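Local coordinates for periplasmic binding protein/LacI transcriptional regulator (Brachyspira murdochii, PDB 4KQC), which probably binds a carbohydrate in the periplasm as the solute-binding component of an ABC transporter, at residues I7-K12 and V35-V40; K49-L54 and A69-D74; L54-I59 and I79-E84; D64-A69 and K85-I90; G73-Q78 and P98-G103. One frame throughout, in Å; residues are numbered along the deposited sequence.

Contact 1: I7-K12 and V35-V40; sequences IAVVSK and VKISFV
Ser-11 and Val-40 make the shortest bond between 7-12 and 35-40, with Ser-11 N 2.8 Å from Val-40 O. Val-40 N in turn donates to Val-9 O at 2.9 Å, and at the other end Ile-7 N donates to Lys-36 O at 2.9 Å. The middle of the ladder is slacker. Val-9 N has two weak acceptors in one residue, Ser-38 O at 3.1 Å and Ser-38 OG at 3.4 Å; the hydroxyl, set between its own N and carbonyl carbon (chi1 73°), leans toward strand 7-10, and Glu-58 also bonds it weakly. The hydroxyl of Ser-11 has its main partner in Gly-13 N. This is the strand pairing of a beta-alpha-beta unit, strand 6-10, helix 18-33, strand 36-40, and it places 36-40 at the rim of the parallel sheet in one lobe of a periplasmic binding protein. Ile-7, Val-9, Ile-37 and Phe-39 share one face of the sheet. With CG anti to the backbone N (chi1 -166°), the Phe-39 ring runs along the neighbouring strand, CD2 3.6 Å from Val-9 CG1 and CE1 3.5 Å from Ser-11 CB, both approached obliquely. A serine at Phe-39, lacking the ring, would probably open a gap beside Val-9 CG1 and Ser-11 CB. On the other face, below helix 48-60, Val-10 CG2 meets Val-40 CG2 at 3.8 Å.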
# COMPACT_ATOMS: atom_id res chain seq x y z
N ILE A 7 -24.43 -8.22 -6.06
CA ILE A 7 -23.08 -7.95 -6.56
C ILE A 7 -22.05 -8.71 -5.73
O ILE A 7 -22.09 -8.75 -4.49
CB ILE A 7 -22.78 -6.42 -6.50
CG1 ILE A 7 -23.58 -5.69 -7.57
CG2 ILE A 7 -21.27 -6.16 -6.68
CD1 ILE A 7 -23.52 -4.16 -7.49
N ALA A 8 -21.14 -9.38 -6.41
CA ALA A 8 -20.08 -10.16 -5.78
C ALA A 8 -18.89 -9.29 -5.54
O ALA A 8 -18.41 -8.59 -6.46
CB ALA A 8 -19.67 -11.29 -6.69
N VAL A 9 -18.41 -9.30 -4.30
CA VAL A 9 -17.19 -8.62 -3.94
C VAL A 9 -16.15 -9.64 -3.46
O VAL A 9 -16.37 -10.29 -2.43
CB VAL A 9 -17.39 -7.56 -2.86
CG1 VAL A 9 -16.07 -6.87 -2.57
CG2 VAL A 9 -18.44 -6.56 -3.33
N VAL A 10 -15.07 -9.83 -4.23
CA VAL A 10 -14.03 -10.78 -3.89
C VAL A 10 -12.83 -10.00 -3.42
O VAL A 10 -12.22 -9.27 -4.20
CB VAL A 10 -13.73 -11.69 -5.09
CG1 VAL A 10 -12.59 -12.62 -4.75
CG2 VAL A 10 -15.00 -12.43 -5.52
N SER A 11 -12.54 -10.11 -2.13
CA SER A 11 -11.61 -9.27 -1.44
C SER A 11 -10.31 -10.03 -1.19
O SER A 11 -10.23 -11.26 -1.50
CB SER A 11 -12.20 -8.91 -0.05
OG SER A 11 -12.18 -10.07 0.80
N LYS A 12 -9.35 -9.42 -0.53
CA LYS A 12 -8.11 -10.18 -0.13
C LYS A 12 -8.23 -10.92 1.21
O LYS A 12 -7.27 -11.52 1.69
CB LYS A 12 -6.91 -9.25 -0.10
CG LYS A 12 -6.59 -8.55 -1.42
CD LYS A 12 -5.22 -7.91 -1.40
CE LYS A 12 -5.01 -7.03 -2.62
NZ LYS A 12 -3.61 -6.55 -2.66
N VAL A 35 -28.73 -3.04 -2.88
CA VAL A 35 -28.15 -4.25 -3.47
C VAL A 35 -27.55 -5.10 -2.36
O VAL A 35 -26.99 -4.58 -1.40
CB VAL A 35 -27.17 -3.87 -4.60
CG1 VAL A 35 -26.02 -3.01 -4.11
CG2 VAL A 35 -26.60 -5.14 -5.23
N LYS A 36 -27.71 -6.42 -2.48
CA LYS A 36 -27.04 -7.37 -1.63
C LYS A 36 -25.66 -7.66 -2.20
O LYS A 36 -25.49 -7.75 -3.42
CB LYS A 36 -27.82 -8.70 -1.57
CG LYS A 36 -29.20 -8.54 -0.95
CD LYS A 36 -29.17 -8.73 0.56
CE LYS A 36 -30.36 -8.05 1.21
NZ LYS A 36 -30.63 -8.57 2.56
N ILE A 37 -24.66 -7.73 -1.32
CA ILE A 37 -23.34 -8.15 -1.72
C ILE A 37 -22.86 -9.39 -0.98
O ILE A 37 -23.30 -9.68 0.14
CB ILE A 37 -22.27 -7.03 -1.53
CG1 ILE A 37 -22.05 -6.68 -0.05
CG2 ILE A 37 -22.59 -5.84 -2.43
CD1 ILE A 37 -20.88 -5.73 0.17
N SER A 38 -21.99 -10.14 -1.63
CA SER A 38 -21.12 -11.08 -1.01
C SER A 38 -19.80 -10.37 -0.71
O SER A 38 -19.46 -9.38 -1.38
CB SER A 38 -20.94 -12.32 -1.93
OG SER A 38 -20.10 -11.97 -3.05
N PHE A 39 -19.09 -10.72 0.34
CA PHE A 39 -17.78 -10.10 0.57
C PHE A 39 -16.86 -11.23 0.99
O PHE A 39 -16.90 -11.64 2.13
CB PHE A 39 -17.84 -8.98 1.63
CG PHE A 39 -16.58 -8.11 1.65
CD1 PHE A 39 -15.44 -8.48 2.36
CD2 PHE A 39 -16.59 -6.89 0.99
CE1 PHE A 39 -14.33 -7.65 2.39
CE2 PHE A 39 -15.45 -6.08 0.95
CZ PHE A 39 -14.32 -6.45 1.67
N VAL A 40 -16.15 -11.80 0.03
CA VAL A 40 -15.51 -13.09 0.22
C VAL A 40 -14.03 -13.01 -0.10
O VAL A 40 -13.63 -12.49 -1.17
CB VAL A 40 -16.14 -14.23 -0.66
CG1 VAL A 40 -17.56 -14.43 -0.24
CG2 VAL A 40 -16.05 -13.99 -2.17

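Contact 2: K49-L54 and A69-D74; sequences KIQQDL and AAVTGD. With NO3 (nitrate ion), chain B.
Gln-51 sends its side-chain amide to the backbone of 69-74 and uses both of its polar atoms there. Its OE1 accepts from Val-71 N at 2.9 Å in a nearly straight bond (168°), and its NE2 donates to Ala-69 O at 2.9 Å. Because CG is anti to the backbone N (chi1 -160°) and the chain beyond is extended, the amide spans the gap between helix 48-60 and the loop, and it pairs with the CO of one residue and the NH of the next but one, much as a neighbouring strand would. NE2 also donates to Ser-11 O, so both polar atoms of this buried amide are satisfied, NE2 twice over. Val-71 CG2 packs against the acceptor, 3.3 Å from Gln-51 OE1. One residue on, Gln-52 NE2 donates to Asp-74 O at 2.9 Å; the oxygen lies in the plane of the amide, but the donor is tilted 33° from the carbonyl plane. The carboxylate of Asp-74 is engaged elsewhere, by Thr-76. At the start of the helix a nitrate, probably from the crystallisation liquor, takes two backbone hydrogens: Lys-49 N lies 3.0 Å from its O2 and Ile-50 N 2.9 Å from its O1. The loop following strand 66-68 is thus tied down by neutral amides, whereas the NH groups of the helix's first turn remain able to receive an anion, consistent with the positive end of a helix dipole.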
# COMPACT_ATOMS: atom_id res chain seq x y z
N LYS A 49 -5.10 -20.10 -4.54
CA LYS A 49 -5.99 -21.10 -5.09
C LYS A 49 -7.40 -20.93 -4.53
O LYS A 49 -8.41 -21.05 -5.30
CB LYS A 49 -5.46 -22.47 -4.78
CG LYS A 49 -4.13 -22.80 -5.42
CD LYS A 49 -3.77 -24.25 -5.04
CE LYS A 49 -2.37 -24.64 -5.48
NZ LYS A 49 -2.20 -24.45 -6.93
N ILE A 50 -7.53 -20.65 -3.23
CA ILE A 50 -8.88 -20.42 -2.70
C ILE A 50 -9.49 -19.13 -3.26
O ILE A 50 -10.67 -19.07 -3.51
CB ILE A 50 -8.93 -20.42 -1.17
CG1 ILE A 50 -10.32 -20.75 -0.69
CG2 ILE A 50 -8.55 -19.08 -0.61
CD1 ILE A 50 -10.76 -22.13 -1.05
N GLN A 51 -8.68 -18.09 -3.50
CA GLN A 51 -9.26 -16.90 -4.09
C GLN A 51 -9.71 -17.16 -5.51
O GLN A 51 -10.78 -16.67 -5.93
CB GLN A 51 -8.36 -15.65 -3.98
CG GLN A 51 -9.16 -14.37 -4.16
CD GLN A 51 -8.35 -13.15 -4.42
OE1 GLN A 51 -7.41 -13.14 -5.22
NE2 GLN A 51 -8.76 -12.07 -3.78
N GLN A 52 -8.96 -17.94 -6.27
CA GLN A 52 -9.42 -18.36 -7.59
C GLN A 52 -10.75 -19.08 -7.50
O GLN A 52 -11.69 -18.82 -8.26
CB GLN A 52 -8.39 -19.29 -8.24
CG GLN A 52 -7.08 -18.65 -8.70
CD GLN A 52 -6.05 -19.68 -9.16
OE1 GLN A 52 -5.98 -20.76 -8.59
NE2 GLN A 52 -5.31 -19.38 -10.21
N ASP A 53 -10.83 -20.04 -6.55
CA ASP A 53 -12.07 -20.81 -6.37
C ASP A 53 -13.25 -19.99 -5.97
O ASP A 53 -14.38 -20.22 -6.46
CB ASP A 53 -11.88 -21.86 -5.26
CG ASP A 53 -10.85 -22.99 -5.59
OD1 ASP A 53 -10.62 -23.29 -6.79
OD2 ASP A 53 -10.36 -23.66 -4.63
N LEU A 54 -13.02 -19.04 -5.05
CA LEU A 54 -14.10 -18.16 -4.60
C LEU A 54 -14.59 -17.28 -5.76
O LEU A 54 -15.79 -17.10 -5.91
CB LEU A 54 -13.64 -17.30 -3.41
CG LEU A 54 -13.43 -18.07 -2.07
CD1 LEU A 54 -12.72 -17.16 -1.07
CD2 LEU A 54 -14.78 -18.52 -1.56
N ALA A 69 -10.37 -7.62 -5.90
CA ALA A 69 -8.99 -7.21 -5.49
C ALA A 69 -8.19 -8.48 -5.45
O ALA A 69 -8.36 -9.24 -4.50
CB ALA A 69 -9.00 -6.59 -4.11
N ALA A 70 -7.30 -8.66 -6.42
CA ALA A 70 -6.59 -9.96 -6.60
C ALA A 70 -5.41 -10.03 -5.60
O ALA A 70 -4.67 -9.06 -5.46
CB ALA A 70 -6.06 -10.08 -7.99
N VAL A 71 -5.26 -11.16 -4.93
CA VAL A 71 -4.02 -11.48 -4.23
C VAL A 71 -3.00 -11.85 -5.34
O VAL A 71 -3.35 -11.89 -6.54
CB VAL A 71 -4.19 -12.57 -3.16
CG1 VAL A 71 -5.14 -12.10 -2.03
CG2 VAL A 71 -4.56 -13.91 -3.76
N THR A 72 -1.77 -12.16 -4.98
CA THR A 72 -0.78 -12.63 -5.94
C THR A 72 -1.23 -13.93 -6.59
O THR A 72 -1.65 -14.80 -5.90
CB THR A 72 0.56 -12.91 -5.19
OG1 THR A 72 1.05 -11.66 -4.68
CG2 THR A 72 1.59 -13.44 -6.06
N GLY A 73 -1.21 -13.99 -7.93
CA GLY A 73 -1.62 -15.22 -8.62
C GLY A 73 -2.17 -14.90 -9.98
O GLY A 73 -2.22 -13.71 -10.35
N ASP A 74 -2.58 -15.92 -10.68
CA ASP A 74 -3.02 -15.81 -12.05
C ASP A 74 -4.53 -16.03 -12.12
O ASP A 74 -5.04 -17.17 -12.02
CB ASP A 74 -2.30 -16.84 -12.87
CG ASP A 74 -2.60 -16.76 -14.40
OD1 ASP A 74 -3.70 -16.32 -14.82
OD2 ASP A 74 -1.69 -17.22 -15.19
N NO3 B . -4.08 -21.74 -1.58
O1 NO3 B . -5.25 -21.33 -1.51
O2 NO3 B . -3.19 -21.38 -2.62
O3 NO3 B . -3.62 -22.59 -0.57

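Contact 3: L54-I59 and I79-E84; sequences LLDSEI and IKRIKE
Ile-59 is wedged between Arg-81 and Ile-82, where two helices lie side by side on one face of the parallel sheet in this alpha/beta lobe; over 54-59 and 79-84 their axes run 13° apart. Its CB faces Arg-81 NH1 at 3.7 Å. From there CG2 settles over one face of the guanidinium, 3.6 Å from Arg-81 NH2 and offset toward the rim, while CG1 takes the other direction, beside the backbone N (chi1 -68°), and leads CD1 to within 3.5 Å of Ile-82 CG1. The two isoleucine side chains cross at about a right angle above Ile-66 of the sheet. The guanidinium edge faces Asp-56: Arg-81 NH1 forms a salt bridge with Asp-56 OD1 (3.1 Å), entering from above the carboxylate plane, and also donates to Asp-56 O. Asn-60 takes NH2, and Gln-78 donates to Asp-56 OD2. A water accepts from Arg-81 NE at 2.8 Å and donates to Asp-56 OD1 at 3.0 Å.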
# COMPACT_ATOMS: atom_id res chain seq x y z
N LEU A 54 -13.02 -19.04 -5.05
CA LEU A 54 -14.10 -18.16 -4.60
C LEU A 54 -14.59 -17.28 -5.76
O LEU A 54 -15.79 -17.10 -5.91
CB LEU A 54 -13.64 -17.30 -3.41
CG LEU A 54 -13.43 -18.07 -2.07
CD1 LEU A 54 -12.72 -17.16 -1.07
CD2 LEU A 54 -14.78 -18.52 -1.56
N LEU A 55 -13.66 -16.72 -6.54
CA LEU A 55 -14.04 -15.94 -7.73
C LEU A 55 -14.87 -16.81 -8.72
O LEU A 55 -15.93 -16.38 -9.19
CB LEU A 55 -12.79 -15.34 -8.36
CG LEU A 55 -13.06 -14.50 -9.62
CD1 LEU A 55 -14.06 -13.36 -9.37
CD2 LEU A 55 -11.74 -13.94 -10.06
N ASP A 56 -14.43 -18.04 -8.99
CA ASP A 56 -15.23 -18.91 -9.81
C ASP A 56 -16.62 -19.17 -9.29
O ASP A 56 -17.58 -19.16 -10.08
CB ASP A 56 -14.54 -20.26 -9.94
CG ASP A 56 -13.41 -20.21 -11.02
OD1 ASP A 56 -13.57 -19.47 -12.02
OD2 ASP A 56 -12.43 -20.97 -10.92
N SER A 57 -16.71 -19.47 -8.00
CA SER A 57 -17.99 -19.69 -7.35
C SER A 57 -18.93 -18.48 -7.50
O SER A 57 -20.11 -18.63 -7.77
CB SER A 57 -17.74 -20.11 -5.89
OG SER A 57 -17.18 -21.45 -5.83
N GLU A 58 -18.41 -17.26 -7.37
CA GLU A 58 -19.19 -16.08 -7.51
C GLU A 58 -19.61 -15.85 -8.99
O GLU A 58 -20.73 -15.43 -9.25
CB GLU A 58 -18.41 -14.86 -6.96
CG GLU A 58 -18.26 -14.86 -5.45
CD GLU A 58 -19.60 -14.86 -4.72
OE1 GLU A 58 -20.42 -14.01 -5.03
OE2 GLU A 58 -19.92 -15.78 -3.89
N ILE A 59 -18.71 -16.13 -9.92
CA ILE A 59 -19.04 -15.99 -11.34
C ILE A 59 -20.25 -16.90 -11.65
O ILE A 59 -21.18 -16.53 -12.37
CB ILE A 59 -17.84 -16.36 -12.22
CG1 ILE A 59 -16.71 -15.36 -12.08
CG2 ILE A 59 -18.30 -16.44 -13.67
CD1 ILE A 59 -15.40 -15.80 -12.65
N ILE A 79 -11.06 -14.14 -15.36
CA ILE A 79 -11.35 -12.85 -16.01
C ILE A 79 -11.83 -13.09 -17.44
O ILE A 79 -12.80 -12.47 -17.93
CB ILE A 79 -10.14 -11.92 -15.94
CG1 ILE A 79 -9.87 -11.52 -14.52
CG2 ILE A 79 -10.34 -10.68 -16.83
CD1 ILE A 79 -8.47 -11.01 -14.32
N LYS A 80 -11.24 -14.06 -18.11
CA LYS A 80 -11.69 -14.44 -19.45
C LYS A 80 -13.14 -14.87 -19.45
O LYS A 80 -13.94 -14.47 -20.35
CB LYS A 80 -10.77 -15.53 -20.05
CG LYS A 80 -11.16 -15.86 -21.46
CD LYS A 80 -9.98 -16.43 -22.19
CE LYS A 80 -10.40 -16.93 -23.55
NZ LYS A 80 -9.25 -17.68 -24.13
N ARG A 81 -13.52 -15.68 -18.46
CA ARG A 81 -14.93 -16.12 -18.33
C ARG A 81 -15.88 -14.95 -18.04
O ARG A 81 -16.97 -14.87 -18.59
CB ARG A 81 -15.01 -17.34 -17.33
CG ARG A 81 -16.35 -18.03 -17.18
CD ARG A 81 -16.17 -19.48 -16.72
NE ARG A 81 -15.88 -19.54 -15.31
CZ ARG A 81 -16.80 -19.73 -14.36
NH1 ARG A 81 -16.43 -19.70 -13.06
NH2 ARG A 81 -18.07 -19.87 -14.66
N ILE A 82 -15.47 -14.10 -17.12
CA ILE A 82 -16.25 -12.87 -16.79
C ILE A 82 -16.52 -12.09 -18.07
O ILE A 82 -17.64 -11.61 -18.31
CB ILE A 82 -15.51 -12.04 -15.73
CG1 ILE A 82 -15.61 -12.70 -14.34
CG2 ILE A 82 -16.07 -10.63 -15.72
CD1 ILE A 82 -14.64 -12.13 -13.30
N LYS A 83 -15.47 -11.92 -18.87
CA LYS A 83 -15.57 -11.14 -20.13
C LYS A 83 -16.57 -11.81 -21.06
O LYS A 83 -17.49 -11.16 -21.56
CB LYS A 83 -14.20 -10.97 -20.78
CG LYS A 83 -14.25 -10.04 -21.98
CD LYS A 83 -12.92 -9.99 -22.68
CE LYS A 83 -12.90 -8.73 -23.50
NZ LYS A 83 -11.65 -8.59 -24.27
N GLU A 84 -16.47 -13.13 -21.23
CA GLU A 84 -17.41 -13.84 -22.07
C GLU A 84 -18.86 -13.75 -21.61
O GLU A 84 -19.77 -13.57 -22.43
CB GLU A 84 -16.97 -15.30 -22.13
CG GLU A 84 -17.75 -16.14 -23.15
CD GLU A 84 -19.07 -16.69 -22.66
OE1 GLU A 84 -19.31 -16.72 -21.44
OE2 GLU A 84 -19.85 -17.14 -23.56
O HOH W 1 -13.11 -19.44 -14.96

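Contact 4: D64-A69 and K85-I90; sequences DAIAFA and KNIPLI
Phe-68 touches Leu-89 through its CB, 4.1 Å from Leu-89 CD1, whereas its ring, with CG anti to the backbone N (chi1 -177°), is carried away from 85-90 to pack edge-to-face with Phe-75. The other ring of the contact, Pro-88, turns its CD to Asp-64 O at 3.4 Å. Both residues belong to the strand pairing of a beta-alpha-beta unit, in which strand 66-68 passes through helix 76-84 to strand 89-92. That helix ends in a Schellman motif at Asn-86, and the chain then comes alongside in parallel. Three backbone bonds join the strands: Ile-66 N to Pro-88 O at 2.9 Å, Ile-90 N to Ile-66 O at 2.9 Å, and Phe-68 N to Ile-90 O at 2.9 Å. Ile-66 and Leu-89 share the face beneath helix 76-84, where Ile-66 CD1 meets Ile-87 CG2 at 3.8 Å and Ile-66 CG2 meets Leu-89 CD1 at 3.9 Å. Ala-67 and Ile-90 point to the reverse face, and there helix 273-288 covers Ile-90. Between this pair the backbones draw close, and Ala-67 CA directs its hydrogen at Ile-90 O from 3.2 Å.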
# COMPACT_ATOMS: atom_id res chain seq x y z
N ASP A 64 -24.90 -9.45 -10.85
CA ASP A 64 -25.07 -8.28 -11.63
C ASP A 64 -23.76 -7.49 -11.99
O ASP A 64 -23.70 -6.77 -13.00
CB ASP A 64 -26.02 -7.36 -10.88
CG ASP A 64 -27.39 -8.04 -10.62
OD1 ASP A 64 -27.89 -8.69 -11.53
OD2 ASP A 64 -27.97 -7.76 -9.61
N ALA A 65 -22.76 -7.68 -11.15
CA ALA A 65 -21.46 -7.17 -11.34
C ALA A 65 -20.52 -7.80 -10.34
O ALA A 65 -20.96 -8.42 -9.37
CB ALA A 65 -21.46 -5.65 -11.17
N ILE A 66 -19.21 -7.68 -10.57
CA ILE A 66 -18.18 -8.21 -9.68
C ILE A 66 -17.20 -7.10 -9.41
O ILE A 66 -16.75 -6.44 -10.36
CB ILE A 66 -17.41 -9.36 -10.34
CG1 ILE A 66 -18.38 -10.55 -10.54
CG2 ILE A 66 -16.21 -9.86 -9.52
CD1 ILE A 66 -17.83 -11.64 -11.46
N ALA A 67 -16.84 -6.94 -8.14
CA ALA A 67 -15.69 -6.11 -7.74
C ALA A 67 -14.64 -7.05 -7.21
O ALA A 67 -14.94 -7.97 -6.39
CB ALA A 67 -16.08 -5.09 -6.69
N PHE A 68 -13.39 -6.83 -7.60
CA PHE A 68 -12.31 -7.78 -7.37
C PHE A 68 -10.99 -7.12 -6.98
O PHE A 68 -10.56 -6.15 -7.67
CB PHE A 68 -12.12 -8.64 -8.64
CG PHE A 68 -11.02 -9.77 -8.51
CD1 PHE A 68 -10.84 -10.49 -7.33
CD2 PHE A 68 -10.21 -10.11 -9.60
CE1 PHE A 68 -9.93 -11.52 -7.22
CE2 PHE A 68 -9.28 -11.17 -9.50
CZ PHE A 68 -9.11 -11.86 -8.31
N ALA A 69 -10.37 -7.62 -5.90
CA ALA A 69 -8.99 -7.21 -5.49
C ALA A 69 -8.19 -8.48 -5.45
O ALA A 69 -8.36 -9.24 -4.50
CB ALA A 69 -9.00 -6.59 -4.11
N LYS A 85 -19.07 -13.82 -20.30
CA LYS A 85 -20.40 -13.74 -19.71
C LYS A 85 -20.94 -12.29 -19.68
O LYS A 85 -22.08 -12.07 -19.29
CB LYS A 85 -20.43 -14.33 -18.28
CG LYS A 85 -20.22 -15.82 -18.28
CD LYS A 85 -20.00 -16.35 -16.88
CE LYS A 85 -21.29 -16.37 -16.05
NZ LYS A 85 -22.24 -17.43 -16.51
N ASN A 86 -20.13 -11.34 -20.07
CA ASN A 86 -20.52 -9.92 -20.04
C ASN A 86 -20.99 -9.45 -18.67
O ASN A 86 -21.89 -8.58 -18.58
CB ASN A 86 -21.60 -9.61 -21.11
CG ASN A 86 -21.08 -9.78 -22.52
OD1 ASN A 86 -21.69 -10.48 -23.36
ND2 ASN A 86 -19.94 -9.16 -22.79
N ILE A 87 -20.35 -9.95 -17.63
CA ILE A 87 -20.54 -9.43 -16.25
C ILE A 87 -19.66 -8.18 -16.05
O ILE A 87 -18.46 -8.26 -16.24
CB ILE A 87 -20.20 -10.49 -15.22
CG1 ILE A 87 -21.12 -11.73 -15.33
CG2 ILE A 87 -20.30 -9.91 -13.82
CD1 ILE A 87 -20.56 -12.95 -14.60
N PRO A 88 -20.21 -7.05 -15.67
CA PRO A 88 -19.38 -5.90 -15.42
C PRO A 88 -18.38 -6.17 -14.30
O PRO A 88 -18.74 -6.68 -13.24
CB PRO A 88 -20.37 -4.83 -14.99
CG PRO A 88 -21.67 -5.25 -15.58
CD PRO A 88 -21.65 -6.71 -15.68
N LEU A 89 -17.13 -5.81 -14.57
CA LEU A 89 -16.00 -6.08 -13.68
C LEU A 89 -15.35 -4.75 -13.25
O LEU A 89 -14.93 -3.99 -14.10
CB LEU A 89 -14.98 -7.01 -14.36
CG LEU A 89 -13.77 -7.38 -13.56
CD1 LEU A 89 -14.09 -8.13 -12.24
CD2 LEU A 89 -12.80 -8.16 -14.44
N ILE A 90 -15.22 -4.60 -11.94
CA ILE A 90 -14.60 -3.42 -11.31
C ILE A 90 -13.42 -3.93 -10.53
O ILE A 90 -13.56 -4.91 -9.77
CB ILE A 90 -15.60 -2.76 -10.35
CG1 ILE A 90 -16.86 -2.27 -11.08
CG2 ILE A 90 -15.00 -1.65 -9.48
CD1 ILE A 90 -16.58 -1.38 -12.25

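Contact 5: G73-Q78 and P98-G103; sequences GDFTEQ and PDQAQG
Gln-100 holds its amide obliquely to the Phe-75 ring, the two planes 34° apart, with OE1 at the ring's edge. The same oxygen accepts from Phe-75 N at 2.9 Å, the donor standing above the carbonyl plane. NE2, on the other branch, donates to Gly-73 O at 3.0 Å, almost straight (175°) and in the plane of the amide. An extended chain beyond CG brings this flat group to the turn, and along the way Gln-100 CG rests on Thr-76 CG2 at 3.7 Å, the two side chains crossing at about a right angle. The turn leads into helix 76-84, with Phe-75 as the N-cap residue. Just before it Asp-74 forms an Asx turn, its OD1 accepting from Thr-76 N at 3.0 Å and, on the syn lone pair, from Thr-76 OG1. A leucine in place of Gln-100 would probably leave Gly-73 O and Phe-75 N without these partners and let the turn shift against the 98-103 loop. Gln-102 reaches the first turn of the helix: its NE2 meets Thr-76 O at 3.0 Å in the carbonyl plane, on a lone pair. The second hydrogen of that nitrogen goes to Gln-100 O at 3.1 Å.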
# COMPACT_ATOMS: atom_id res chain seq x y z
N GLY A 73 -1.21 -13.99 -7.93
CA GLY A 73 -1.62 -15.22 -8.62
C GLY A 73 -2.17 -14.90 -9.98
O GLY A 73 -2.22 -13.71 -10.35
N ASP A 74 -2.58 -15.92 -10.68
CA ASP A 74 -3.02 -15.81 -12.05
C ASP A 74 -4.53 -16.03 -12.12
O ASP A 74 -5.04 -17.17 -12.02
CB ASP A 74 -2.30 -16.84 -12.87
CG ASP A 74 -2.60 -16.76 -14.40
OD1 ASP A 74 -3.70 -16.32 -14.82
OD2 ASP A 74 -1.69 -17.22 -15.19
N PHE A 75 -5.25 -14.97 -12.39
CA PHE A 75 -6.69 -15.01 -12.52
C PHE A 75 -7.22 -14.83 -13.97
O PHE A 75 -8.37 -14.48 -14.17
CB PHE A 75 -7.31 -13.94 -11.59
CG PHE A 75 -6.93 -14.12 -10.17
CD1 PHE A 75 -5.76 -13.56 -9.65
CD2 PHE A 75 -7.62 -15.04 -9.34
CE1 PHE A 75 -5.33 -13.82 -8.38
CE2 PHE A 75 -7.19 -15.28 -8.06
CZ PHE A 75 -6.03 -14.69 -7.57
N THR A 76 -6.39 -15.06 -14.94
CA THR A 76 -6.75 -14.84 -16.30
C THR A 76 -7.90 -15.72 -16.81
O THR A 76 -8.71 -15.24 -17.59
CB THR A 76 -5.53 -14.98 -17.27
OG1 THR A 76 -4.92 -16.27 -17.13
CG2 THR A 76 -4.47 -13.99 -16.99
N GLU A 77 -7.98 -16.96 -16.36
CA GLU A 77 -9.07 -17.83 -16.75
C GLU A 77 -10.39 -17.28 -16.24
O GLU A 77 -11.38 -17.27 -16.96
CB GLU A 77 -8.86 -19.29 -16.28
CG GLU A 77 -7.62 -19.93 -16.91
CD GLU A 77 -7.56 -21.44 -16.75
OE1 GLU A 77 -8.45 -22.02 -16.09
OE2 GLU A 77 -6.61 -22.10 -17.29
N GLN A 78 -10.40 -16.84 -15.00
CA GLN A 78 -11.61 -16.29 -14.37
C GLN A 78 -12.04 -14.98 -15.08
O GLN A 78 -13.21 -14.79 -15.42
CB GLN A 78 -11.32 -16.01 -12.89
CG GLN A 78 -11.25 -17.27 -12.06
CD GLN A 78 -9.92 -18.02 -12.15
OE1 GLN A 78 -8.88 -17.49 -12.59
NE2 GLN A 78 -9.97 -19.29 -11.82
N PRO A 98 -2.59 -5.37 -14.62
CA PRO A 98 -2.95 -4.92 -15.94
C PRO A 98 -2.78 -5.95 -17.04
O PRO A 98 -3.57 -6.03 -17.98
CB PRO A 98 -1.99 -3.71 -16.16
CG PRO A 98 -1.80 -3.20 -14.79
CD PRO A 98 -1.74 -4.40 -13.90
N ASP A 99 -1.73 -6.75 -16.95
CA ASP A 99 -1.50 -7.79 -17.93
C ASP A 99 -2.43 -8.98 -17.83
O ASP A 99 -2.33 -9.93 -18.63
CB ASP A 99 0.02 -8.21 -17.98
CG ASP A 99 0.49 -9.04 -16.77
OD1 ASP A 99 -0.32 -9.51 -15.95
OD2 ASP A 99 1.72 -9.22 -16.67
N GLN A 100 -3.34 -8.97 -16.86
CA GLN A 100 -4.38 -10.00 -16.73
C GLN A 100 -5.75 -9.48 -17.13
O GLN A 100 -6.70 -10.27 -17.17
CB GLN A 100 -4.46 -10.54 -15.32
CG GLN A 100 -3.18 -11.24 -14.88
CD GLN A 100 -3.28 -12.00 -13.57
OE1 GLN A 100 -4.35 -12.25 -13.05
NE2 GLN A 100 -2.12 -12.30 -13.00
N ALA A 101 -5.92 -8.17 -17.25
CA ALA A 101 -7.26 -7.62 -17.32
C ALA A 101 -8.02 -7.91 -18.62
O ALA A 101 -9.27 -7.86 -18.63
CB ALA A 101 -7.19 -6.09 -17.10
N GLN A 102 -7.32 -8.16 -19.72
CA GLN A 102 -7.95 -8.56 -20.96
C GLN A 102 -9.07 -7.62 -21.46
O GLN A 102 -10.05 -8.07 -22.08
CB GLN A 102 -8.46 -10.02 -20.81
CG GLN A 102 -7.37 -11.06 -20.60
CD GLN A 102 -7.92 -12.41 -20.10
OE1 GLN A 102 -8.47 -13.20 -20.86
NE2 GLN A 102 -7.81 -12.65 -18.82
N GLY A 103 -8.94 -6.32 -21.20
CA GLY A 103 -9.96 -5.39 -21.64
C GLY A 103 -11.25 -5.45 -20.91
O GLY A 103 -12.21 -4.92 -21.41

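All five contacts belong to one lobe of the two-lobed protein. Contacts 1 and 4 pair strands of the same parallel sheet, with centres 10 Å apart, and are joined through the neighbouring strands 6-10 and 66-68. Contact 3 lies on the helices above them, its centre about 8 Å from that of contact 4. Helix 48-60 serves contacts 2 and 3, and helix 76-84 serves contacts 3 and 5. Contact 1 closes before the others open; contacts 2 to 4 interleave along the chain, and contact 5 begins where contact 2 ends, at Gly-73 and Asp-74, and interleaves with contacts 3 and 4. Sheet, helices and connecting loops thus interlock, showing how successive beta-alpha units build up a compact lobe.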